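Local coordinates for protein EvpC (PDB 3EAA) that is a key component of the type VI secretion system and, as an Hcp-family protein, probably assembles into ring-shaped hexamers that build the secretion tube, at residues Asp4-Lys8 with His21-Val27; Met53-Leu57 with Asp127-Val133. All blocks are in the same frame, centred on the assembly; numbering follows the deposited sequence.

Interaction 1 of 2, residues Asp4-Lys8 with His21-Val27; sequences DTYIK and HKKWIEV
Ile-7 and Ile-25 form an antiparallel hydrogen-bonded pair, Ile-7 N to Ile-25 O at 3.0 Å and Ile-25 N back to Ile-7 O at 3.1 Å, joining strand 4-8 to strand 25-27 at the edge of the larger antiparallel sheet of an Hcp-family beta fold. At Thr-5 the carbonyl O accepts a further bond from Val-27 N. His-21 and Trp-24 come from the type II turn at the end of the strand pair, Tyr-6 from strand 4-8 itself. The imidazole of His-21 lies over one face of the Tyr-6 ring as an offset stack, centroids 4.1 Å apart and planes only 12° from parallel. Trp-24 is sandwiched: ND1 of His-21 sits over the centre of one indole face, while CB of Lys-8 covers the other, 3.4 Å from the centroid of the six-membered ring. Lys-8, its CG anti to the backbone N (chi1 162°), runs on extended, and its CD also touches Trp-24 CZ2. On the far face of the sheet Ile-7 CG2 packs against Ile-25 CB at 3.7 Å. The contact therefore has two characters: an aliphatic side turned to strand 52-62, and an aromatic side where dispersion and CH-pi contacts hold the turn.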
ATOM      1  N   ASP A   4     -30.162  -1.188  -4.630  1.00 23.93           N
ATOM      2  CA  ASP A   4     -30.169   0.003  -5.467  1.00 12.79           C
ATOM      3  C   ASP A   4     -30.364   1.246  -4.613  1.00 14.98           C
ATOM      4  O   ASP A   4     -31.358   1.354  -3.895  1.00 22.90           O
ATOM      5  CB  ASP A   4     -31.279  -0.108  -6.501  1.00 10.43           C
ATOM      6  CG  ASP A   4     -31.078  -1.282  -7.439  1.00 22.77           C
ATOM      7  OD1 ASP A   4     -30.145  -1.225  -8.262  1.00 40.90           O
ATOM      8  OD2 ASP A   4     -31.844  -2.266  -7.355  1.00 25.84           O
ATOM      9  N   THR A   5     -29.424   2.188  -4.700  1.00 11.15           N
ATOM     10  CA  THR A   5     -29.422   3.362  -3.831  1.00 11.72           C
ATOM     11  C   THR A   5     -29.811   4.672  -4.538  1.00 14.57           C
ATOM     12  O   THR A   5     -29.227   5.040  -5.557  1.00 16.97           O
ATOM     13  CB  THR A   5     -28.038   3.548  -3.207  1.00 10.31           C
ATOM     14  OG1 THR A   5     -27.481   2.272  -2.913  1.00 10.29           O
ATOM     15  CG2 THR A   5     -28.127   4.375  -1.932  1.00 14.40           C
ATOM     16  N   TYR A   6     -30.788   5.380  -3.981  1.00 17.08           N
ATOM     17  CA  TYR A   6     -31.182   6.679  -4.515  1.00 19.73           C
ATOM     18  C   TYR A   6     -31.047   7.758  -3.459  1.00 16.37           C
ATOM     19  O   TYR A   6     -31.111   7.480  -2.271  1.00 16.75           O
ATOM     20  CB  TYR A   6     -32.628   6.665  -5.022  1.00 17.59           C
ATOM     21  CG  TYR A   6     -33.000   5.479  -5.888  1.00 15.55           C
ATOM     22  CD1 TYR A   6     -33.491   4.310  -5.324  1.00 22.28           C
ATOM     23  CD2 TYR A   6     -32.884   5.536  -7.271  1.00 17.87           C
ATOM     24  CE1 TYR A   6     -33.844   3.223  -6.111  1.00 24.37           C
ATOM     25  CE2 TYR A   6     -33.233   4.454  -8.067  1.00 16.91           C
ATOM     26  CZ  TYR A   6     -33.712   3.301  -7.478  1.00 18.46           C
ATOM     27  OH  TYR A   6     -34.071   2.218  -8.250  1.00 21.92           O
ATOM     28  N   ILE A   7     -30.889   9.000  -3.898  1.00 24.03           N
ATOM     29  CA  ILE A   7     -30.717  10.109  -2.967  1.00 30.06           C
ATOM     30  C   ILE A   7     -31.384  11.398  -3.457  1.00 22.79           C
ATOM     31  O   ILE A   7     -31.257  11.767  -4.622  1.00 20.45           O
ATOM     32  CB  ILE A   7     -29.226  10.361  -2.674  1.00 29.60           C
ATOM     33  CG1 ILE A   7     -29.058  11.069  -1.331  1.00 22.57           C
ATOM     34  CG2 ILE A   7     -28.565  11.149  -3.806  1.00 28.96           C
ATOM     35  CD1 ILE A   7     -27.623  11.309  -0.960  1.00 25.62           C
ATOM     36  N   LYS A   8     -32.088  12.080  -2.555  1.00 22.28           N
ATOM     37  CA  LYS A   8     -32.873  13.262  -2.913  1.00 24.75           C
ATOM     38  C   LYS A   8     -32.418  14.561  -2.250  1.00 29.35           C
ATOM     39  O   LYS A   8     -32.142  14.604  -1.049  1.00 20.50           O
ATOM     40  CB  LYS A   8     -34.347  13.041  -2.601  1.00 29.44           C
ATOM     41  CG  LYS A   8     -35.141  14.328  -2.540  1.00 31.35           C
ATOM     42  CD  LYS A   8     -36.621  14.043  -2.386  1.00 39.49           C
ATOM     43  CE  LYS A   8     -37.455  15.272  -2.725  1.00 44.65           C
ATOM     44  NZ  LYS A   8     -38.860  14.918  -3.102  1.00 31.57           N
ATOM     45  N   HIS A  21     -38.838   6.681  -7.500  1.00 25.34           N
ATOM     46  CA  HIS A  21     -37.748   7.647  -7.355  1.00 29.27           C
ATOM     47  C   HIS A  21     -37.519   8.496  -8.607  1.00 25.80           C
ATOM     48  O   HIS A  21     -36.409   8.559  -9.139  1.00 22.50           O
ATOM     49  CB  HIS A  21     -36.458   6.937  -6.940  1.00 27.60           C
ATOM     50  CG  HIS A  21     -36.598   6.123  -5.698  1.00 28.64           C
ATOM     51  ND1 HIS A  21     -36.209   6.586  -4.452  1.00 29.94           N
ATOM     52  CD2 HIS A  21     -37.102   4.885  -5.490  1.00 29.21           C
ATOM     53  CE1 HIS A  21     -36.460   5.669  -3.546  1.00 27.55           C
ATOM     54  NE2 HIS A  21     -37.005   4.618  -4.146  1.00 28.86           N
ATOM     55  N   LYS A  22     -38.573   9.164  -9.055  1.00 25.63           N
ATOM     56  CA  LYS A  22     -38.520   9.920 -10.295  1.00 39.99           C
ATOM     57  C   LYS A  22     -37.631  11.161 -10.176  1.00 37.98           C
ATOM     58  O   LYS A  22     -37.804  11.976  -9.265  1.00 40.23           O
ATOM     59  CB  LYS A  22     -39.933  10.293 -10.748  1.00 46.56           C
ATOM     60  CG  LYS A  22     -40.809   9.086 -11.076  1.00 49.53           C
ATOM     61  CD  LYS A  22     -42.279   9.480 -11.232  1.00 66.92           C
ATOM     62  CE  LYS A  22     -43.172   8.257 -11.438  1.00 71.98           C
ATOM     63  NZ  LYS A  22     -44.561   8.617 -11.852  1.00 79.14           N
ATOM     64  N   LYS A  23     -36.676  11.282 -11.098  1.00 21.76           N
ATOM     65  CA  LYS A  23     -35.738  12.406 -11.124  1.00 27.24           C
ATOM     66  C   LYS A  23     -34.814  12.478  -9.894  1.00 32.39           C
ATOM     67  O   LYS A  23     -34.070  13.447  -9.714  1.00 23.87           O
ATOM     68  CB  LYS A  23     -36.482  13.730 -11.342  1.00 36.07           C
ATOM     69  CG  LYS A  23     -36.994  13.917 -12.768  1.00 37.48           C
ATOM     70  CD  LYS A  23     -38.081  14.994 -12.875  1.00 55.76           C
ATOM     71  CE  LYS A  23     -37.531  16.340 -13.346  1.00 57.02           C
ATOM     72  NZ  LYS A  23     -38.596  17.214 -13.926  1.00 26.50           N
ATOM     73  N   TRP A  24     -34.861  11.448  -9.055  1.00 32.89           N
ATOM     74  CA  TRP A  24     -33.908  11.315  -7.966  1.00 23.66           C
ATOM     75  C   TRP A  24     -32.525  11.124  -8.548  1.00 25.01           C
ATOM     76  O   TRP A  24     -32.388  10.865  -9.740  1.00 28.82           O
ATOM     77  CB  TRP A  24     -34.239  10.083  -7.139  1.00 30.33           C
ATOM     78  CG  TRP A  24     -35.306  10.292  -6.146  1.00 31.83           C
ATOM     79  CD1 TRP A  24     -36.565  10.746  -6.383  1.00 31.37           C
ATOM     80  CD2 TRP A  24     -35.224  10.032  -4.742  1.00 36.74           C
ATOM     81  NE1 TRP A  24     -37.273  10.795  -5.210  1.00 39.29           N
ATOM     82  CE2 TRP A  24     -36.474  10.362  -4.188  1.00 27.38           C
ATOM     83  CE3 TRP A  24     -34.210   9.558  -3.900  1.00 33.64           C
ATOM     84  CZ2 TRP A  24     -36.742  10.231  -2.828  1.00 22.25           C
ATOM     85  CZ3 TRP A  24     -34.480   9.429  -2.549  1.00 24.55           C
ATOM     86  CH2 TRP A  24     -35.734   9.764  -2.029  1.00 26.79           C
ATOM     87  N   ILE A  25     -31.503  11.221  -7.704  1.00 22.64           N
ATOM     88  CA  ILE A  25     -30.138  10.945  -8.131  1.00 22.49           C
ATOM     89  C   ILE A  25     -29.773   9.491  -7.855  1.00 25.17           C
ATOM     90  O   ILE A  25     -29.806   9.048  -6.709  1.00 23.78           O
ATOM     91  CB  ILE A  25     -29.110  11.834  -7.400  1.00 30.05           C
ATOM     92  CG1 ILE A  25     -29.241  13.301  -7.818  1.00 21.88           C
ATOM     93  CG2 ILE A  25     -27.696  11.323  -7.646  1.00 25.54           C
ATOM     94  CD1 ILE A  25     -30.303  14.063  -7.030  1.00 38.50           C
ATOM     95  N   GLU A  26     -29.416   8.761  -8.907  1.00 16.73           N
ATOM     96  CA  GLU A  26     -28.967   7.379  -8.774  1.00 19.13           C
ATOM     97  C   GLU A  26     -27.547   7.311  -8.210  1.00 22.36           C
ATOM     98  O   GLU A  26     -26.628   7.954  -8.724  1.00 17.20           O
ATOM     99  CB  GLU A  26     -29.052   6.647 -10.123  1.00 23.47           C
ATOM    100  CG  GLU A  26     -30.483   6.366 -10.602  1.00 35.09           C
ATOM    101  CD  GLU A  26     -30.536   5.520 -11.870  1.00 43.56           C
ATOM    102  OE1 GLU A  26     -29.496   5.431 -12.563  1.00 30.87           O
ATOM    103  OE2 GLU A  26     -31.613   4.943 -12.170  1.00 30.11           O
ATOM    104  N   VAL A  27     -27.366   6.536  -7.144  1.00 20.63           N
ATOM    105  CA  VAL A  27     -26.059   6.454  -6.494  1.00 20.35           C
ATOM    106  C   VAL A  27     -25.594   5.020  -6.317  1.00 14.62           C
ATOM    107  O   VAL A  27     -26.400   4.116  -6.111  1.00 18.91           O
ATOM    108  CB  VAL A  27     -26.029   7.204  -5.132  1.00 17.24           C
ATOM    109  CG1 VAL A  27     -27.362   7.093  -4.433  1.00 25.90           C
ATOM    110  CG2 VAL A  27     -24.912   6.680  -4.249  1.00 14.55           C
TER

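Interaction 2 of 2, residues Met53-Leu57 with Asp127-Val133; sequences MMSVL and DFAYKEV
The phenol ring of Tyr-130 meets residues 53-57 with its edge: Ser-55 O and Val-56 CA both lie near the ring plane, Val-56 CA 4.0 Å from Tyr-130 CE1. Phe-102 packs against the same ring edge-to-face, and the Phe-128 ring lies obliquely to Leu-57, with Phe-128 CD1 4.1 Å from Leu-57 CD2. Tyr-130 OH donates to Ser-55 O at 2.6 Å, in the carbonyl plane, and is also hydrogen-bonded to Trp-32 NE1. These two partners fix the position of the hydroxyl, and so the far end of the side chain; a chi1 of 52°, which sets CG between the backbone N and the carbonyl carbon, swings the ring across to the 53-57 segment.

Beside it the backbones pair at Leu-57 and Phe-128. Phe-128 N reaches Leu-57 O at 3.0 Å in a nearly straight bond (172°), whereas the return bond from Leu-57 N to Phe-128 O is weak. The two side chains lie side by side, pointing the same way. Val-56 lays CG1 against CB of Asp-127 at 3.7 Å, and the carboxylate of Asp-127 turns to a salt bridge with Arg-58.

Lys-131 NZ bonds to Thr-44 O and Gly-46 O of a second subunit. Between strands 123-129 and 132-134 the chain changes sheets, Lys-131 and Glu-132 forming a classic beta bulge opposite Thr-103. Strand 105-113 flanks 123-129 and strand 32-36 flanks 52-62, while Leu-83 of strand 80-88 packs on both Leu-57 and Phe-128.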
HETATM    1  N   MSE A  53     -19.864  11.399  18.072  1.00 23.91           N
HETATM    2  CA  MSE A  53     -19.654  11.890  16.782  1.00 20.25           C
HETATM    3  C   MSE A  53     -19.933  11.188  15.565  1.00 22.88           C
HETATM    4  O   MSE A  53     -19.848  10.023  15.512  1.00 19.71           O
HETATM    5  CB  MSE A  53     -18.411  12.656  16.680  1.00 47.89           C
HETATM    6  CG  MSE A  53     -18.417  13.607  15.532  1.00 79.46           C
HETATM    7 SE   MSE A  53     -17.866  15.770  16.059  1.00128.51          SE
HETATM    8  CE  MSE A  53     -18.916  15.307  14.078  1.00105.95           C
HETATM    9  N   MSE A  54     -20.191  11.985  14.547  1.00 30.39           N
HETATM   10  CA  MSE A  54     -20.662  11.559  13.263  1.00 24.81           C
HETATM   11  C   MSE A  54     -19.824  11.970  12.095  1.00 18.19           C
HETATM   12  O   MSE A  54     -19.160  12.951  12.107  1.00 19.46           O
HETATM   13  CB  MSE A  54     -22.121  11.919  13.089  1.00 23.43           C
HETATM   14  CG  MSE A  54     -22.900  11.768  14.263  1.00 21.30           C
HETATM   15 SE   MSE A  54     -24.865  12.886  14.054  1.00 50.87          SE
HETATM   16  CE  MSE A  54     -24.742  10.721  13.427  1.00 30.12           C
ATOM     17  N   SER A  55     -19.878  11.162  11.062  1.00 19.65           N
ATOM     18  CA  SER A  55     -19.132  11.387   9.842  1.00 25.25           C
ATOM     19  C   SER A  55     -19.839  11.933   8.643  1.00 22.22           C
ATOM     20  O   SER A  55     -21.005  11.864   8.552  1.00 21.71           O
ATOM     21  CB  SER A  55     -18.300  10.179   9.451  1.00 16.36           C
ATOM     22  OG  SER A  55     -18.929   9.391   8.529  1.00 17.23           O
ATOM     23  N   VAL A  56     -19.117  12.511   7.716  1.00 18.59           N
ATOM     24  CA  VAL A  56     -19.766  12.951   6.503  1.00 16.48           C
ATOM     25  C   VAL A  56     -20.294  11.717   5.791  1.00 17.66           C
ATOM     26  O   VAL A  56     -19.873  10.594   6.087  1.00 20.54           O
ATOM     27  CB  VAL A  56     -18.776  13.701   5.610  1.00 14.93           C
ATOM     28  CG1 VAL A  56     -19.480  14.281   4.417  1.00 17.58           C
ATOM     29  CG2 VAL A  56     -18.100  14.805   6.405  1.00 12.09           C
ATOM     30  N   LEU A  57     -21.238  11.922   4.880  1.00 16.77           N
ATOM     31  CA  LEU A  57     -21.711  10.845   4.024  1.00 17.52           C
ATOM     32  C   LEU A  57     -20.968  10.969   2.714  1.00 20.81           C
ATOM     33  O   LEU A  57     -20.858  12.061   2.167  1.00 24.69           O
ATOM     34  CB  LEU A  57     -23.205  10.979   3.772  1.00 18.01           C
ATOM     35  CG  LEU A  57     -23.768  10.086   2.668  1.00 16.39           C
ATOM     36  CD1 LEU A  57     -24.111   8.713   3.203  1.00 21.29           C
ATOM     37  CD2 LEU A  57     -24.995  10.716   2.049  1.00 15.36           C
ATOM     38  N   ASP A 127     -19.015  14.572  -0.890  1.00 16.54           N
ATOM     39  CA  ASP A 127     -19.105  14.546   0.556  1.00 15.43           C
ATOM     40  C   ASP A 127     -20.161  15.527   1.041  1.00 20.24           C
ATOM     41  O   ASP A 127     -20.108  16.723   0.751  1.00 21.38           O
ATOM     42  CB  ASP A 127     -17.743  14.826   1.196  1.00 16.13           C
ATOM     43  CG  ASP A 127     -16.823  13.609   1.165  1.00 20.83           C
ATOM     44  OD1 ASP A 127     -17.138  12.641   0.442  1.00 24.30           O
ATOM     45  OD2 ASP A 127     -15.793  13.607   1.878  1.00 32.95           O
ATOM     46  N   PHE A 128     -21.126  14.993   1.778  1.00 23.38           N
ATOM     47  CA  PHE A 128     -22.246  15.759   2.280  1.00 14.95           C
ATOM     48  C   PHE A 128     -22.133  15.992   3.778  1.00 22.21           C
ATOM     49  O   PHE A 128     -22.295  15.064   4.574  1.00 21.57           O
ATOM     50  CB  PHE A 128     -23.535  15.014   1.994  1.00 12.55           C
ATOM     51  CG  PHE A 128     -23.959  15.067   0.565  1.00 14.21           C
ATOM     52  CD1 PHE A 128     -23.860  13.952  -0.232  1.00 14.17           C
ATOM     53  CD2 PHE A 128     -24.480  16.225   0.024  1.00 16.08           C
ATOM     54  CE1 PHE A 128     -24.265  13.990  -1.545  1.00 16.79           C
ATOM     55  CE2 PHE A 128     -24.890  16.268  -1.282  1.00 13.07           C
ATOM     56  CZ  PHE A 128     -24.783  15.149  -2.073  1.00  8.67           C
ATOM     57  N   ALA A 129     -21.840  17.233   4.159  1.00 18.78           N
ATOM     58  CA  ALA A 129     -21.871  17.621   5.566  1.00 19.49           C
ATOM     59  C   ALA A 129     -23.306  17.961   5.995  1.00 16.24           C
ATOM     60  O   ALA A 129     -24.117  18.381   5.172  1.00 12.83           O
ATOM     61  CB  ALA A 129     -20.941  18.785   5.806  1.00 13.20           C
ATOM     62  N   TYR A 130     -23.618  17.772   7.276  1.00 13.76           N
ATOM     63  CA  TYR A 130     -24.995  17.924   7.761  1.00 18.16           C
ATOM     64  C   TYR A 130     -25.100  18.343   9.233  1.00 20.58           C
ATOM     65  O   TYR A 130     -24.094  18.577   9.898  1.00 24.54           O
ATOM     66  CB  TYR A 130     -25.798  16.635   7.512  1.00 19.49           C
ATOM     67  CG  TYR A 130     -25.154  15.362   8.040  1.00 17.34           C
ATOM     68  CD1 TYR A 130     -24.000  14.840   7.459  1.00 16.91           C
ATOM     69  CD2 TYR A 130     -25.713  14.674   9.108  1.00 18.02           C
ATOM     70  CE1 TYR A 130     -23.424  13.684   7.938  1.00 19.23           C
ATOM     71  CE2 TYR A 130     -25.141  13.516   9.591  1.00 16.56           C
ATOM     72  CZ  TYR A 130     -24.000  13.028   9.004  1.00 21.16           C
ATOM     73  OH  TYR A 130     -23.437  11.873   9.495  1.00 21.72           O
ATOM     74  N   LYS A 131     -26.326  18.449   9.734  1.00 19.74           N
ATOM     75  CA  LYS A 131     -26.548  18.796  11.135  1.00 17.23           C
ATOM     76  C   LYS A 131     -27.274  17.683  11.873  1.00 24.69           C
ATOM     77  O   LYS A 131     -26.968  17.399  13.031  1.00 25.26           O
ATOM     78  CB  LYS A 131     -27.347  20.094  11.262  1.00 18.82           C
ATOM     79  CG  LYS A 131     -26.529  21.358  11.059  1.00 22.85           C
ATOM     80  CD  LYS A 131     -25.445  21.494  12.108  1.00 24.20           C
ATOM     81  CE  LYS A 131     -24.790  22.859  12.025  1.00 31.62           C
ATOM     82  NZ  LYS A 131     -23.636  22.985  12.948  1.00 31.47           N
ATOM     83  N   GLU A 132     -28.240  17.059  11.202  1.00 19.64           N
ATOM     84  CA  GLU A 132     -29.088  16.056  11.836  1.00 21.93           C
ATOM     85  C   GLU A 132     -29.411  14.908  10.878  1.00 19.81           C
ATOM     86  O   GLU A 132     -29.213  15.029   9.676  1.00 24.97           O
ATOM     87  CB  GLU A 132     -30.371  16.709  12.354  1.00 27.72           C
ATOM     88  CG  GLU A 132     -30.136  17.762  13.434  1.00 24.00           C
ATOM     89  CD  GLU A 132     -31.415  18.458  13.864  1.00 28.25           C
ATOM     90  OE1 GLU A 132     -32.308  18.663  13.012  1.00 20.54           O
ATOM     91  OE2 GLU A 132     -31.526  18.812  15.055  1.00 28.02           O
ATOM     92  N   VAL A 133     -29.916  13.800  11.410  1.00 22.13           N
ATOM     93  CA  VAL A 133     -30.104  12.598  10.603  1.00 17.15           C
ATOM     94  C   VAL A 133     -30.881  11.508  11.328  1.00 19.99           C
ATOM     95  O   VAL A 133     -30.963  11.507  12.551  1.00 25.84           O
ATOM     96  CB  VAL A 133     -28.761  11.988  10.224  1.00 22.36           C
ATOM     97  CG1 VAL A 133     -28.161  11.278  11.440  1.00 21.49           C
ATOM     98  CG2 VAL A 133     -28.938  11.017   9.074  1.00 26.83           C
TER

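Overall arrangement
From the N terminus, the chain lays down strand 4-9 and returns through a connection of fifteen residues that ends in a turn to strand 25-27, so interaction 1 closes a local hairpin-like connection at one edge of the larger antiparallel sheet. Interaction 2 opens only after that loop is complete: strand 52-62 is separated by sixty residues, helix 67-76 among them, from 123-129, its neighbour in the smaller sheet. Past Ala-129 the chain passes into strand 132-134 of the larger sheet, so residues 127-133 bridge both. The two contacts are in series, neither enclosing the other, yet Ile-7 CD1 meets Leu-57 CD2 at 4.0 Å, joining them through the hydrophobic interior between the sheets.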